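Local coordinates for transcription inhibitor protein Gfh1 (Thermus thermophilus, PDB 2F23) that shuts down RNA polymerase catalysis by partly blocking the enzyme's substrate site so that NTPs cannot bind, at residues A[5-10]-A[148-153]; A[86-91]-A[101-106]. One frame throughout, in Å; residues are numbered along the deposited sequence.

Contact 1. Residues A[5-10]-A[148-153]; sequences VKLTKA and EFRVVA
The side chain of R150 reaches across to the 5-7 strand and is overlapped there by V5, whose CG1 lies over the centre of the guanidinium, 3.9 Å above its plane. The opposite face is taken by V152 of its own strand, CG2 resting nearer the rim, so the flat group is held between two valine methyls. With CG anti to the backbone N (chi1 174°) the chain runs straight outward before bending at chi3, and its CD passes at 3.6 Å from CD2 of L7. At the guanidinium edge NH1 makes a weak hydrogen bond of 3.3 Å to K6 O. K6 curls its own chain back, and NZ makes a similarly weak bond to V152 O. One water accepts from K6 N, K6 NZ and R150 NH1 together, which probably eases the approach of two like charges whose NZ and NH1 stand 4.5 Å apart. The stronger polar partner of R150 is E92, joined to NH2 in a salt bridge. The contact thus joins the N-terminal coiled coil to the C-terminal domain: strand 5-7, paired with 72-74 at the base of the helices, runs at 106° to residues 148-153 of strand 145-155, while L7 also leans on V137 of strand 137-142.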
loop_
_atom_site.group_PDB
_atom_site.type_symbol
_atom_site.label_atom_id
_atom_site.label_comp_id
_atom_site.label_asym_id
_atom_site.label_seq_id
_atom_site.Cartn_x
_atom_site.Cartn_y
_atom_site.Cartn_z
ATOM N N VAL A 5 -7.624 12.021 4.509
ATOM C CA VAL A 5 -7.308 11.018 3.494
ATOM C C VAL A 5 -7.983 11.335 2.169
ATOM O O VAL A 5 -9.208 11.367 2.078
ATOM C CB VAL A 5 -7.759 9.609 3.935
ATOM C CG1 VAL A 5 -7.392 8.582 2.872
ATOM C CG2 VAL A 5 -7.121 9.254 5.262
ATOM N N LYS A 6 -7.176 11.566 1.142
ATOM C CA LYS A 6 -7.698 11.871 -0.181
ATOM C C LYS A 6 -7.427 10.692 -1.102
ATOM O O LYS A 6 -6.330 10.131 -1.092
ATOM C CB LYS A 6 -7.016 13.119 -0.747
ATOM C CG LYS A 6 -7.318 14.397 0.011
ATOM C CD LYS A 6 -6.533 15.568 -0.555
ATOM C CE LYS A 6 -5.135 15.671 0.047
ATOM N NZ LYS A 6 -4.288 14.468 -0.179
ATOM N N LEU A 7 -8.436 10.306 -1.877
ATOM C CA LEU A 7 -8.305 9.202 -2.825
ATOM C C LEU A 7 -8.968 9.567 -4.140
ATOM O O LEU A 7 -9.949 10.307 -4.161
ATOM C CB LEU A 7 -8.992 7.938 -2.294
ATOM C CG LEU A 7 -8.314 7.134 -1.186
ATOM C CD1 LEU A 7 -9.251 6.030 -0.707
ATOM C CD2 LEU A 7 -7.025 6.532 -1.717
ATOM N N THR A 8 -8.423 9.068 -5.241
ATOM C CA THR A 8 -9.052 9.296 -6.532
ATOM C C THR A 8 -10.034 8.131 -6.637
ATOM O O THR A 8 -10.009 7.217 -5.812
ATOM C CB THR A 8 -8.059 9.182 -7.699
ATOM O OG1 THR A 8 -7.368 7.931 -7.606
ATOM C CG2 THR A 8 -7.052 10.324 -7.676
ATOM N N LYS A 9 -10.894 8.151 -7.646
ATOM C CA LYS A 9 -11.833 7.054 -7.814
ATOM C C LYS A 9 -11.055 5.757 -8.004
ATOM O O LYS A 9 -11.435 4.715 -7.477
ATOM C CB LYS A 9 -12.746 7.319 -9.012
ATOM C CG LYS A 9 -13.611 8.560 -8.837
ATOM C CD LYS A 9 -14.567 8.775 -10.001
ATOM C CE LYS A 9 -15.642 7.702 -10.052
ATOM N NZ LYS A 9 -16.678 8.021 -11.075
ATOM N N ALA A 10 -9.949 5.827 -8.741
ATOM C CA ALA A 10 -9.125 4.648 -8.985
ATOM C C ALA A 10 -8.473 4.156 -7.696
ATOM O O ALA A 10 -8.418 2.955 -7.439
ATOM C CB ALA A 10 -8.052 4.967 -10.022
ATOM N N GLU A 148 2.850 -0.976 -1.390
ATOM C CA GLU A 148 1.728 -0.195 -1.896
ATOM C C GLU A 148 1.748 1.188 -1.252
ATOM O O GLU A 148 1.912 1.311 -0.041
ATOM C CB GLU A 148 0.409 -0.910 -1.583
ATOM C CG GLU A 148 -0.839 -0.098 -1.885
ATOM C CD GLU A 148 -2.118 -0.911 -1.751
ATOM O OE1 GLU A 148 -2.595 -1.456 -2.768
ATOM O OE2 GLU A 148 -2.638 -1.009 -0.625
ATOM N N PHE A 149 1.594 2.227 -2.069
ATOM C CA PHE A 149 1.602 3.599 -1.569
ATOM C C PHE A 149 0.489 4.452 -2.140
ATOM O O PHE A 149 0.102 4.302 -3.294
ATOM C CB PHE A 149 2.915 4.310 -1.913
ATOM C CG PHE A 149 4.113 3.771 -1.200
ATOM C CD1 PHE A 149 4.930 2.824 -1.810
ATOM C CD2 PHE A 149 4.437 4.219 0.074
ATOM C CE1 PHE A 149 6.056 2.331 -1.158
ATOM C CE2 PHE A 149 5.562 3.731 0.735
ATOM C CZ PHE A 149 6.371 2.786 0.115
ATOM N N ARG A 150 -0.006 5.366 -1.316
ATOM C CA ARG A 150 -1.030 6.310 -1.740
ATOM C C ARG A 150 -0.269 7.606 -1.980
ATOM O O ARG A 150 0.606 7.963 -1.193
ATOM C CB ARG A 150 -2.062 6.517 -0.629
ATOM C CG ARG A 150 -3.101 7.588 -0.923
ATOM C CD ARG A 150 -4.177 7.587 0.152
ATOM N NE ARG A 150 -3.631 7.908 1.464
ATOM C CZ ARG A 150 -3.520 9.141 1.947
ATOM N NH1 ARG A 150 -3.922 10.178 1.225
ATOM N NH2 ARG A 150 -3.008 9.336 3.154
ATOM N N VAL A 151 -0.575 8.291 -3.077
ATOM C CA VAL A 151 0.083 9.557 -3.386
ATOM C C VAL A 151 -0.575 10.633 -2.531
ATOM O O VAL A 151 -1.762 10.907 -2.671
ATOM C CB VAL A 151 -0.074 9.919 -4.877
ATOM C CG1 VAL A 151 0.606 11.248 -5.167
ATOM C CG2 VAL A 151 0.527 8.815 -5.737
ATOM N N VAL A 152 0.205 11.238 -1.639
ATOM C CA VAL A 152 -0.312 12.258 -0.735
ATOM C C VAL A 152 -0.116 13.690 -1.219
ATOM O O VAL A 152 -0.981 14.547 -1.005
ATOM C CB VAL A 152 0.333 12.103 0.660
ATOM C CG1 VAL A 152 -0.119 13.221 1.587
ATOM C CG2 VAL A 152 -0.048 10.751 1.243
ATOM N N ALA A 153 1.013 13.946 -1.870
ATOM C CA ALA A 153 1.316 15.282 -2.365
ATOM C C ALA A 153 2.289 15.228 -3.535
ATOM O O ALA A 153 3.096 14.305 -3.643
ATOM C CB ALA A 153 1.912 16.129 -1.236
HETATM O O HOH W 1 -4.553 12.824 2.109
#

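Contact 2. Residues A[86-91]-A[101-106]; sequences GSVVEL and SVQVVS
Strands 88-91 and 101-105 run antiparallel as a beta hairpin, with V89 and V102 as a hydrogen-bonded pair: V89 N gives a nearly straight bond to V102 O (2.7 Å, 171°), and V102 N returns one to V89 O. Pairing continues ahead of the start of strand 88-91, where V104 N donates to S87 O and G86 N to V104 O. At the positive phi of G86 (95°) a CB would collide with the carbonyl O of the residue before, which calls for glycine. On one face, Q103 stretches out with CG anti to its N, chi1 177°, and slants across V88, whose CG2 meets NE2 at 3.7 Å. That NE2 bonds to G86 O at 3.2 Å, the acceptor lying close to the amide plane but the donor standing above the carbonyl plane. Cut back to an alanine, Q103 would no longer reach G86 O, which is likely to be left without its side-chain donor, and V88 CG2 would probably be less covered. On the other face V102 CG2 packs at 4.0 Å against V89 CB, and more loosely against L91 CD1. Strand 145-155 flanks the hairpin beside 88-92, with V88 touching H155, and strand 117-120 flanks it beside 99-105, where V102 meets M117 and I119.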
loop_
_atom_site.group_PDB
_atom_site.type_symbol
_atom_site.label_atom_id
_atom_site.label_comp_id
_atom_site.label_asym_id
_atom_site.label_seq_id
_atom_site.Cartn_x
_atom_site.Cartn_y
_atom_site.Cartn_z
ATOM N N GLY A 86 11.033 15.668 -12.571
ATOM C CA GLY A 86 11.221 16.791 -11.668
ATOM C C GLY A 86 10.269 16.855 -10.485
ATOM O O GLY A 86 10.502 17.600 -9.530
ATOM N N SER A 87 9.191 16.080 -10.535
ATOM C CA SER A 87 8.216 16.092 -9.446
ATOM C C SER A 87 8.703 15.427 -8.172
ATOM O O SER A 87 9.311 14.358 -8.212
ATOM C CB SER A 87 6.918 15.393 -9.867
ATOM O OG SER A 87 6.274 16.059 -10.935
ATOM N N VAL A 88 8.428 16.070 -7.041
ATOM C CA VAL A 88 8.760 15.511 -5.739
ATOM C C VAL A 88 7.419 14.967 -5.257
ATOM O O VAL A 88 6.419 15.687 -5.211
ATOM C CB VAL A 88 9.269 16.575 -4.753
ATOM C CG1 VAL A 88 9.410 15.957 -3.370
ATOM C CG2 VAL A 88 10.617 17.119 -5.229
ATOM N N VAL A 89 7.404 13.690 -4.911
ATOM C CA VAL A 89 6.171 13.042 -4.503
ATOM C C VAL A 89 6.223 12.495 -3.087
ATOM O O VAL A 89 7.167 11.794 -2.715
ATOM C CB VAL A 89 5.860 11.873 -5.468
ATOM C CG1 VAL A 89 4.447 11.354 -5.250
ATOM C CG2 VAL A 89 6.058 12.328 -6.902
ATOM N N GLU A 90 5.203 12.826 -2.304
ATOM C CA GLU A 90 5.085 12.332 -0.938
ATOM C C GLU A 90 4.129 11.148 -1.013
ATOM O O GLU A 90 3.035 11.264 -1.565
ATOM C CB GLU A 90 4.524 13.417 -0.022
ATOM C CG GLU A 90 5.479 14.577 0.186
ATOM C CD GLU A 90 4.887 15.674 1.041
ATOM O OE1 GLU A 90 4.320 15.355 2.109
ATOM O OE2 GLU A 90 4.998 16.854 0.649
ATOM N N LEU A 91 4.560 10.017 -0.463
ATOM C CA LEU A 91 3.792 8.774 -0.484
ATOM C C LEU A 91 3.536 8.254 0.923
ATOM O O LEU A 91 4.296 8.535 1.847
ATOM C CB LEU A 91 4.574 7.704 -1.246
ATOM C CG LEU A 91 5.036 8.034 -2.669
ATOM C CD1 LEU A 91 6.091 7.029 -3.104
ATOM C CD2 LEU A 91 3.843 8.024 -3.606
ATOM N N SER A 101 9.266 9.878 0.567
ATOM C CA SER A 101 9.187 10.872 -0.492
ATOM C C SER A 101 10.227 10.533 -1.549
ATOM O O SER A 101 11.274 9.950 -1.254
ATOM C CB SER A 101 9.414 12.289 0.049
ATOM O OG SER A 101 10.709 12.430 0.593
ATOM N N VAL A 102 9.920 10.877 -2.790
ATOM C CA VAL A 102 10.820 10.601 -3.900
ATOM C C VAL A 102 10.736 11.726 -4.908
ATOM O O VAL A 102 9.788 12.507 -4.906
ATOM C CB VAL A 102 10.432 9.294 -4.632
ATOM C CG1 VAL A 102 10.447 8.127 -3.670
ATOM C CG2 VAL A 102 9.054 9.445 -5.269
ATOM N N GLN A 103 11.748 11.823 -5.758
ATOM C CA GLN A 103 11.729 12.815 -6.813
ATOM C C GLN A 103 12.050 12.075 -8.095
ATOM O O GLN A 103 13.045 11.352 -8.169
ATOM C CB GLN A 103 12.758 13.928 -6.593
ATOM C CG GLN A 103 12.771 14.915 -7.753
ATOM C CD GLN A 103 13.709 16.087 -7.552
ATOM O OE1 GLN A 103 14.863 15.917 -7.157
ATOM N NE2 GLN A 103 13.219 17.290 -7.845
ATOM N N VAL A 104 11.191 12.231 -9.093
ATOM C CA VAL A 104 11.411 11.584 -10.376
ATOM C C VAL A 104 12.461 12.407 -11.118
ATOM O O VAL A 104 12.305 13.616 -11.288
ATOM C CB VAL A 104 10.106 11.522 -11.209
ATOM C CG1 VAL A 104 10.390 10.933 -12.573
ATOM C CG2 VAL A 104 9.064 10.666 -10.485
ATOM N N VAL A 105 13.539 11.755 -11.540
ATOM C CA VAL A 105 14.608 12.453 -12.244
ATOM C C VAL A 105 15.078 11.660 -13.454
ATOM O O VAL A 105 14.642 10.532 -13.674
ATOM C CB VAL A 105 15.820 12.685 -11.312
ATOM C CG1 VAL A 105 15.410 13.561 -10.128
ATOM C CG2 VAL A 105 16.353 11.347 -10.806
ATOM N N SER A 106 15.961 12.253 -14.246
ATOM C CA SER A 106 16.488 11.546 -15.405
ATOM C C SER A 106 17.391 10.425 -14.907
ATOM O O SER A 106 17.939 10.497 -13.807
ATOM C CB SER A 106 17.270 12.498 -16.311
ATOM O OG SER A 106 16.390 13.406 -16.948
#

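Overall arrangement
The two contacts illustrate how one sheet can serve both its own cohesion and the joining of domains. Contact 2 lies within the C-terminal domain and relies on regular backbone pairing, with apolar side chains, valines and a leucine, on one face and more polar, partly exposed ones on the other. Contact 1, more buried and nearer the centre of the chain, links distant parts of the sequence with half the buried surface, through two long cationic side chains, R150 packed on apolar ones, with weak bonds and a water. They meet directly: strands 145-155 and 88-92 are neighbours, and E90 faces both V152 and A153 in a classic beta bulge. Along the chain, contact 2 is nested inside the loop that contact 1 closes.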